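Local coordinates for protein alpha-rhamnosidase (Dictyoglomus thermophilum, PDB 6I60) that probably hydrolyses terminal non-reducing alpha-L-rhamnose residues in alpha-L-rhamnosides, as a glycoside hydrolase, at residues A569-V581 against G836-I848. Numbering follows the deposited sequence.
Sequences AWYLYQYYGDKYV and GVRVGEPGWNKII
Gly843 N donates to Gln574 O (3.0 Å), a hydrogen bond that joins the end of helix 564-576 to the turn linking strands 837-841 and 846-849. The donor sits above the carbonyl plane and the bond bends to 144° at the hydrogen. Pro842 CA adds a CH···O contact to the same oxygen, so the carbonyl takes one N-H bond and a weaker CA-H···O contact from adjacent residues. Where the helix gives way, Gly577 meets Gly843; both glycines have positive phi, and a CB on either would press on the other's CA.

Pro842 lays CB over one face of the Tyr573 ring, a CH-pi contact 3.9 Å from the centroid, while its CG reaches CE2. With CG anti to the backbone N (chi1 170°), the tyrosine ring swings over to meet the proline. An alanine in place of Tyr573 is likely to leave Pro842 without its aromatic partner and open a gap beside Leu647 of helix 626-648. Val839 CG1 touches both Gln574 NE2 (3.4 Å) and Tyr575 CE1.

Trp844 CZ2 approaches the edge of the Tyr575 ring at CD1 (3.4 Å), the planes inclined at 51°. Tyr575 OH is hydrogen-bonded to Glu515 OE2, outside the contact. Shape fit of aromatic and aliphatic groups, pinned at Gln574 O, would therefore account for much of the join between the helical glycosidase domain and the C-terminal beta domain at these two segments.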
ATOM      1  N   ALA A 569       6.355  -1.864  10.484  1.00 48.89           N
ATOM      2  CA  ALA A 569       7.712  -2.393  10.402  1.00 50.27           C
ATOM      3  C   ALA A 569       7.764  -3.845  10.865  1.00 50.49           C
ATOM      4  O   ALA A 569       8.451  -4.671  10.254  1.00 51.57           O
ATOM      5  CB  ALA A 569       8.665  -1.528  11.223  1.00 37.40           C
ATOM      6  N   TRP A 570       7.042  -4.174  11.939  1.00 50.76           N
ATOM      7  CA  TRP A 570       6.983  -5.561  12.389  1.00 51.74           C
ATOM      8  C   TRP A 570       6.279  -6.446  11.369  1.00 51.22           C
ATOM      9  O   TRP A 570       6.615  -7.629  11.238  1.00 48.54           O
ATOM     10  CB  TRP A 570       6.283  -5.650  13.745  1.00 47.36           C
ATOM     11  CG  TRP A 570       6.087  -7.052  14.228  1.00 53.44           C
ATOM     12  CD1 TRP A 570       4.948  -7.798  14.137  1.00 57.20           C
ATOM     13  CD2 TRP A 570       7.058  -7.880  14.877  1.00 59.42           C
ATOM     14  NE1 TRP A 570       5.150  -9.041  14.689  1.00 55.04           N
ATOM     15  CE2 TRP A 570       6.437  -9.116  15.152  1.00 59.82           C
ATOM     16  CE3 TRP A 570       8.392  -7.697  15.254  1.00 59.85           C
ATOM     17  CZ2 TRP A 570       7.104 -10.163  15.786  1.00 59.63           C
ATOM     18  CZ3 TRP A 570       9.052  -8.738  15.884  1.00 60.03           C
ATOM     19  CH2 TRP A 570       8.408  -9.955  16.143  1.00 59.88           C
ATOM     20  N   TYR A 571       5.305  -5.895  10.641  1.00 54.01           N
ATOM     21  CA  TYR A 571       4.644  -6.659   9.589  1.00 50.33           C
ATOM     22  C   TYR A 571       5.616  -7.000   8.467  1.00 51.54           C
ATOM     23  O   TYR A 571       5.570  -8.104   7.911  1.00 51.75           O
ATOM     24  CB  TYR A 571       3.447  -5.879   9.043  1.00 49.93           C
ATOM     25  CG  TYR A 571       2.185  -6.021   9.867  1.00 54.83           C
ATOM     26  CD1 TYR A 571       1.990  -7.123  10.691  1.00 49.24           C
ATOM     27  CD2 TYR A 571       1.189  -5.053   9.819  1.00 48.35           C
ATOM     28  CE1 TYR A 571       0.839  -7.256  11.442  1.00 45.63           C
ATOM     29  CE2 TYR A 571       0.036  -5.179  10.570  1.00 46.87           C
ATOM     30  CZ  TYR A 571      -0.134  -6.281  11.378  1.00 42.90           C
ATOM     31  OH  TYR A 571      -1.281  -6.410  12.125  1.00 57.37           O
ATOM     32  N   LEU A 572       6.507  -6.064   8.125  1.00 49.62           N
ATOM     33  CA  LEU A 572       7.475  -6.310   7.062  1.00 48.30           C
ATOM     34  C   LEU A 572       8.443  -7.429   7.427  1.00 55.25           C
ATOM     35  O   LEU A 572       8.933  -8.135   6.538  1.00 54.86           O
ATOM     36  CB  LEU A 572       8.240  -5.026   6.746  1.00 45.65           C
ATOM     37  CG  LEU A 572       7.410  -3.899   6.133  1.00 47.01           C
ATOM     38  CD1 LEU A 572       8.304  -2.748   5.701  1.00 49.40           C
ATOM     39  CD2 LEU A 572       6.590  -4.419   4.962  1.00 50.88           C
ATOM     40  N   TYR A 573       8.730  -7.606   8.717  1.00 55.77           N
ATOM     41  CA  TYR A 573       9.569  -8.718   9.141  1.00 55.44           C
ATOM     42  C   TYR A 573       8.769 -10.005   9.295  1.00 51.51           C
ATOM     43  O   TYR A 573       9.305 -11.094   9.068  1.00 54.14           O
ATOM     44  CB  TYR A 573      10.278  -8.373  10.454  1.00 52.31           C
ATOM     45  CG  TYR A 573      10.982  -9.551  11.087  1.00 50.58           C
ATOM     46  CD1 TYR A 573      12.137 -10.078  10.525  1.00 59.57           C
ATOM     47  CD2 TYR A 573      10.487 -10.145  12.240  1.00 49.74           C
ATOM     48  CE1 TYR A 573      12.784 -11.160  11.094  1.00 55.32           C
ATOM     49  CE2 TYR A 573      11.128 -11.227  12.818  1.00 56.26           C
ATOM     50  CZ  TYR A 573      12.275 -11.731  12.239  1.00 51.18           C
ATOM     51  OH  TYR A 573      12.918 -12.807  12.804  1.00 50.44           O
ATOM     52  N   GLN A 574       7.490  -9.900   9.665  1.00 52.07           N
ATOM     53  CA  GLN A 574       6.687 -11.095   9.903  1.00 49.09           C
ATOM     54  C   GLN A 574       6.324 -11.793   8.598  1.00 54.55           C
ATOM     55  O   GLN A 574       6.417 -13.023   8.500  1.00 54.70           O
ATOM     56  CB  GLN A 574       5.425 -10.727  10.686  1.00 50.43           C
ATOM     57  CG  GLN A 574       4.421 -11.863  10.844  1.00 60.17           C
ATOM     58  CD  GLN A 574       3.116 -11.414  11.488  1.00 68.19           C
ATOM     59  OE1 GLN A 574       2.643 -10.302  11.252  1.00 67.11           O
ATOM     60  NE2 GLN A 574       2.528 -12.283  12.305  1.00 62.05           N
ATOM     61  N   TYR A 575       5.917 -11.031   7.584  1.00 55.96           N
ATOM     62  CA  TYR A 575       5.413 -11.604   6.343  1.00 49.09           C
ATOM     63  C   TYR A 575       6.440 -11.622   5.219  1.00 46.16           C
ATOM     64  O   TYR A 575       6.183 -12.241   4.180  1.00 51.55           O
ATOM     65  CB  TYR A 575       4.164 -10.841   5.883  1.00 49.99           C
ATOM     66  CG  TYR A 575       2.923 -11.195   6.673  1.00 51.79           C
ATOM     67  CD1 TYR A 575       2.276 -12.409   6.478  1.00 50.34           C
ATOM     68  CD2 TYR A 575       2.402 -10.318   7.615  1.00 49.91           C
ATOM     69  CE1 TYR A 575       1.142 -12.739   7.199  1.00 51.49           C
ATOM     70  CE2 TYR A 575       1.268 -10.639   8.340  1.00 55.63           C
ATOM     71  CZ  TYR A 575       0.644 -11.851   8.129  1.00 55.04           C
ATOM     72  OH  TYR A 575      -0.483 -12.174   8.847  1.00 48.18           O
ATOM     73  N   TYR A 576       7.588 -10.970   5.392  1.00 50.83           N
ATOM     74  CA  TYR A 576       8.628 -10.974   4.373  1.00 52.58           C
ATOM     75  C   TYR A 576       9.997 -11.395   4.885  1.00 54.35           C
ATOM     76  O   TYR A 576      10.880 -11.667   4.063  1.00 50.09           O
ATOM     77  CB  TYR A 576       8.756  -9.587   3.726  1.00 45.78           C
ATOM     78  CG  TYR A 576       7.515  -9.116   3.004  1.00 46.45           C
ATOM     79  CD1 TYR A 576       6.604  -8.274   3.628  1.00 53.99           C
ATOM     80  CD2 TYR A 576       7.258  -9.504   1.696  1.00 45.93           C
ATOM     81  CE1 TYR A 576       5.467  -7.836   2.970  1.00 55.72           C
ATOM     82  CE2 TYR A 576       6.124  -9.070   1.029  1.00 47.84           C
ATOM     83  CZ  TYR A 576       5.232  -8.236   1.672  1.00 50.39           C
ATOM     84  OH  TYR A 576       4.101  -7.801   1.019  1.00 49.10           O
ATOM     85  N   GLY A 577      10.207 -11.458   6.195  1.00 57.67           N
ATOM     86  CA  GLY A 577      11.511 -11.816   6.727  1.00 61.49           C
ATOM     87  C   GLY A 577      12.587 -10.784   6.467  1.00 62.38           C
ATOM     88  O   GLY A 577      13.729 -11.148   6.158  1.00 64.93           O
ATOM     89  N   ASP A 578      12.251  -9.503   6.579  1.00 61.64           N
ATOM     90  CA  ASP A 578      13.184  -8.403   6.348  1.00 57.86           C
ATOM     91  C   ASP A 578      13.553  -7.814   7.707  1.00 64.59           C
ATOM     92  O   ASP A 578      12.951  -6.840   8.161  1.00 64.08           O
ATOM     93  CB  ASP A 578      12.573  -7.349   5.426  1.00 58.01           C
ATOM     94  CG  ASP A 578      13.558  -6.257   5.058  1.00 63.80           C
ATOM     95  OD1 ASP A 578      14.773  -6.464   5.259  1.00 70.53           O
ATOM     96  OD2 ASP A 578      13.119  -5.195   4.567  1.00 61.96           O
ATOM     97  N   LYS A 579      14.551  -8.418   8.357  1.00 69.31           N
ATOM     98  CA  LYS A 579      15.035  -7.900   9.630  1.00 66.15           C
ATOM     99  C   LYS A 579      15.814  -6.603   9.473  1.00 65.05           C
ATOM    100  O   LYS A 579      16.033  -5.908  10.471  1.00 65.84           O
ATOM    101  CB  LYS A 579      15.907  -8.946  10.329  1.00 55.21           C
ATOM    102  CG  LYS A 579      17.110  -9.401   9.515  1.00 67.74           C
ATOM    103  CD  LYS A 579      17.821 -10.572  10.182  1.00 75.85           C
ATOM    104  CE  LYS A 579      19.064 -10.114  10.931  1.00 77.05           C
ATOM    105  NZ  LYS A 579      19.439 -11.060  12.021  1.00 62.64           N
ATOM    106  N   TYR A 580      16.228  -6.258   8.253  1.00 60.09           N
ATOM    107  CA  TYR A 580      17.003  -5.041   8.048  1.00 60.96           C
ATOM    108  C   TYR A 580      16.159  -3.791   8.260  1.00 63.85           C
ATOM    109  O   TYR A 580      16.669  -2.780   8.756  1.00 61.50           O
ATOM    110  CB  TYR A 580      17.613  -5.042   6.648  1.00 62.78           C
ATOM    111  CG  TYR A 580      18.481  -6.247   6.373  1.00 63.61           C
ATOM    112  CD1 TYR A 580      18.095  -7.206   5.447  1.00 68.68           C
ATOM    113  CD2 TYR A 580      19.686  -6.425   7.039  1.00 65.85           C
ATOM    114  CE1 TYR A 580      18.887  -8.310   5.193  1.00 71.22           C
ATOM    115  CE2 TYR A 580      20.483  -7.525   6.792  1.00 67.15           C
ATOM    116  CZ  TYR A 580      20.079  -8.464   5.866  1.00 67.99           C
ATOM    117  OH  TYR A 580      20.871  -9.562   5.615  1.00 78.19           O
ATOM    118  N   VAL A 581      14.875  -3.837   7.895  1.00 58.53           N
ATOM    119  CA  VAL A 581      14.003  -2.694   8.134  1.00 54.97           C
ATOM    120  C   VAL A 581      13.749  -2.497   9.621  1.00 61.98           C
ATOM    121  O   VAL A 581      13.339  -1.408  10.039  1.00 65.66           O
ATOM    122  CB  VAL A 581      12.679  -2.852   7.364  1.00 57.14           C
ATOM    123  CG1 VAL A 581      11.717  -3.748   8.127  1.00 60.46           C
ATOM    124  CG2 VAL A 581      12.054  -1.490   7.103  1.00 59.23           C
ATOM    125  N   GLY A 836      -7.349 -20.474   6.126  1.00 54.39           N
ATOM    126  CA  GLY A 836      -6.562 -21.137   7.145  1.00 53.19           C
ATOM    127  C   GLY A 836      -5.068 -21.198   6.897  1.00 52.32           C
ATOM    128  O   GLY A 836      -4.433 -22.205   7.219  1.00 59.24           O
ATOM    129  N   VAL A 837      -4.489 -20.139   6.339  1.00 42.46           N
ATOM    130  CA  VAL A 837      -3.049 -20.062   6.120  1.00 51.76           C
ATOM    131  C   VAL A 837      -2.519 -18.839   6.860  1.00 49.17           C
ATOM    132  O   VAL A 837      -2.911 -17.704   6.562  1.00 49.54           O
ATOM    133  CB  VAL A 837      -2.692 -20.018   4.624  1.00 48.25           C
ATOM    134  CG1 VAL A 837      -3.546 -18.996   3.879  1.00 43.37           C
ATOM    135  CG2 VAL A 837      -1.208 -19.731   4.443  1.00 51.30           C
ATOM    136  N   ARG A 838      -1.649 -19.074   7.840  1.00 51.78           N
ATOM    137  CA  ARG A 838      -1.071 -18.011   8.647  1.00 52.77           C
ATOM    138  C   ARG A 838       0.432 -18.219   8.761  1.00 49.49           C
ATOM    139  O   ARG A 838       0.952 -19.308   8.508  1.00 52.40           O
ATOM    140  CB  ARG A 838      -1.686 -17.953  10.054  1.00 53.43           C
ATOM    141  CG  ARG A 838      -3.034 -18.634  10.185  1.00 52.04           C
ATOM    142  CD  ARG A 838      -3.658 -18.362  11.541  1.00 51.85           C
ATOM    143  NE  ARG A 838      -2.772 -18.738  12.637  1.00 54.46           N
ATOM    144  CZ  ARG A 838      -2.979 -19.774  13.444  1.00 59.83           C
ATOM    145  NH1 ARG A 838      -4.046 -20.547  13.280  1.00 48.42           N
ATOM    146  NH2 ARG A 838      -2.119 -20.040  14.418  1.00 57.67           N
ATOM    147  N   VAL A 839       1.124 -17.158   9.159  1.00 53.13           N
ATOM    148  CA  VAL A 839       2.573 -17.207   9.307  1.00 56.08           C
ATOM    149  C   VAL A 839       2.916 -17.872  10.634  1.00 54.51           C
ATOM    150  O   VAL A 839       2.434 -17.459  11.695  1.00 47.96           O
ATOM    151  CB  VAL A 839       3.179 -15.797   9.205  1.00 49.32           C
ATOM    152  CG1 VAL A 839       2.416 -14.816  10.086  1.00 62.70           C
ATOM    153  CG2 VAL A 839       4.645 -15.821   9.577  1.00 54.76           C
ATOM    154  N   GLY A 840       3.737 -18.919  10.574  1.00 53.17           N
ATOM    155  CA  GLY A 840       4.172 -19.609  11.771  1.00 54.99           C
ATOM    156  C   GLY A 840       5.495 -19.078  12.278  1.00 62.57           C
ATOM    157  O   GLY A 840       5.709 -18.956  13.488  1.00 59.96           O
ATOM    158  N   GLU A 841       6.395 -18.762  11.354  1.00 59.11           N
ATOM    159  CA  GLU A 841       7.667 -18.128  11.658  1.00 63.90           C
ATOM    160  C   GLU A 841       7.915 -17.036  10.630  1.00 64.46           C
ATOM    161  O   GLU A 841       7.491 -17.165   9.475  1.00 64.13           O
ATOM    162  CB  GLU A 841       8.826 -19.138  11.650  1.00 62.81           C
ATOM    163  CG  GLU A 841       8.669 -20.274  12.653  1.00 72.00           C
ATOM    164  CD  GLU A 841       9.145 -19.910  14.050  1.00 88.27           C
ATOM    165  OE1 GLU A 841       9.066 -18.720  14.427  1.00 88.21           O
ATOM    166  OE2 GLU A 841       9.597 -20.821  14.777  1.00100.81           O
ATOM    167  N   PRO A 842       8.589 -15.951  11.020  1.00 64.54           N
ATOM    168  CA  PRO A 842       8.728 -14.798  10.121  1.00 59.10           C
ATOM    169  C   PRO A 842       9.320 -15.182   8.771  1.00 58.80           C
ATOM    170  O   PRO A 842      10.093 -16.136   8.652  1.00 58.02           O
ATOM    171  CB  PRO A 842       9.660 -13.859  10.895  1.00 52.51           C
ATOM    172  CG  PRO A 842       9.443 -14.218  12.323  1.00 58.90           C
ATOM    173  CD  PRO A 842       9.187 -15.697  12.343  1.00 64.36           C
ATOM    174  N   GLY A 843       8.936 -14.427   7.745  1.00 61.34           N
ATOM    175  CA  GLY A 843       9.353 -14.745   6.394  1.00 59.66           C
ATOM    176  C   GLY A 843       8.720 -15.990   5.822  1.00 54.74           C
ATOM    177  O   GLY A 843       9.226 -16.530   4.836  1.00 58.18           O
ATOM    178  N   TRP A 844       7.618 -16.458   6.414  1.00 50.45           N
ATOM    179  CA  TRP A 844       6.964 -17.705   6.020  1.00 55.75           C
ATOM    180  C   TRP A 844       7.916 -18.895   6.116  1.00 55.35           C
ATOM    181  O   TRP A 844       7.796 -19.862   5.361  1.00 52.64           O
ATOM    182  CB  TRP A 844       6.367 -17.610   4.610  1.00 50.96           C
ATOM    183  CG  TRP A 844       5.279 -16.586   4.474  1.00 50.78           C
ATOM    184  CD1 TRP A 844       5.404 -15.315   3.989  1.00 52.87           C
ATOM    185  CD2 TRP A 844       3.898 -16.747   4.821  1.00 53.14           C
ATOM    186  NE1 TRP A 844       4.188 -14.675   4.014  1.00 49.24           N
ATOM    187  CE2 TRP A 844       3.247 -15.532   4.522  1.00 56.34           C
ATOM    188  CE3 TRP A 844       3.149 -17.798   5.358  1.00 51.41           C
ATOM    189  CZ2 TRP A 844       1.883 -15.342   4.741  1.00 52.36           C
ATOM    190  CZ3 TRP A 844       1.795 -17.606   5.576  1.00 48.73           C
ATOM    191  CH2 TRP A 844       1.176 -16.388   5.267  1.00 48.64           C
ATOM    192  N   ASN A 845       8.875 -18.828   7.044  1.00 55.94           N
ATOM    193  CA  ASN A 845       9.775 -19.957   7.255  1.00 59.12           C
ATOM    194  C   ASN A 845       9.012 -21.189   7.717  1.00 60.76           C
ATOM    195  O   ASN A 845       9.384 -22.319   7.377  1.00 54.94           O
ATOM    196  CB  ASN A 845      10.860 -19.586   8.267  1.00 57.42           C
ATOM    197  CG  ASN A 845      12.164 -19.183   7.601  1.00 63.98           C
ATOM    198  OD1 ASN A 845      12.989 -20.031   7.258  1.00 73.71           O
ATOM    199  ND2 ASN A 845      12.357 -17.881   7.414  1.00 65.48           N
ATOM    200  N   LYS A 846       7.943 -20.992   8.485  1.00 60.38           N
ATOM    201  CA  LYS A 846       7.008 -22.050   8.837  1.00 59.03           C
ATOM    202  C   LYS A 846       5.604 -21.556   8.534  1.00 59.04           C
ATOM    203  O   LYS A 846       5.262 -20.414   8.854  1.00 54.99           O
ATOM    204  CB  LYS A 846       7.135 -22.447  10.311  1.00 61.53           C
ATOM    205  CG  LYS A 846       6.107 -23.467  10.776  1.00 65.18           C
ATOM    206  CD  LYS A 846       6.563 -24.172  12.043  1.00 73.13           C
ATOM    207  CE  LYS A 846       6.434 -25.683  11.917  1.00 75.71           C
ATOM    208  NZ  LYS A 846       7.128 -26.390  13.030  1.00 75.35           N
ATOM    209  N   ILE A 847       4.801 -22.407   7.903  1.00 53.99           N
ATOM    210  CA  ILE A 847       3.433 -22.078   7.533  1.00 51.10           C
ATOM    211  C   ILE A 847       2.488 -22.948   8.348  1.00 54.20           C
ATOM    212  O   ILE A 847       2.722 -24.151   8.512  1.00 60.54           O
ATOM    213  CB  ILE A 847       3.198 -22.271   6.022  1.00 54.03           C
ATOM    214  CG1 ILE A 847       4.388 -21.731   5.227  1.00 47.65           C
ATOM    215  CG2 ILE A 847       1.905 -21.595   5.588  1.00 48.90           C
ATOM    216  CD1 ILE A 847       4.309 -22.022   3.752  1.00 47.24           C
ATOM    217  N   ILE A 848       1.427 -22.338   8.864  1.00 56.71           N
ATOM    218  CA  ILE A 848       0.404 -23.038   9.633  1.00 53.85           C
ATOM    219  C   ILE A 848      -0.833 -23.151   8.753  1.00 50.58           C
ATOM    220  O   ILE A 848      -1.464 -22.140   8.417  1.00 47.41           O
ATOM    221  CB  ILE A 848       0.086 -22.321  10.951  1.00 49.49           C
ATOM    222  CG1 ILE A 848       1.370 -22.047  11.733  1.00 56.99           C
ATOM    223  CG2 ILE A 848      -0.873 -23.149  11.788  1.00 54.22           C
ATOM    224  CD1 ILE A 848       1.141 -21.363  13.059  1.00 56.72           C
TER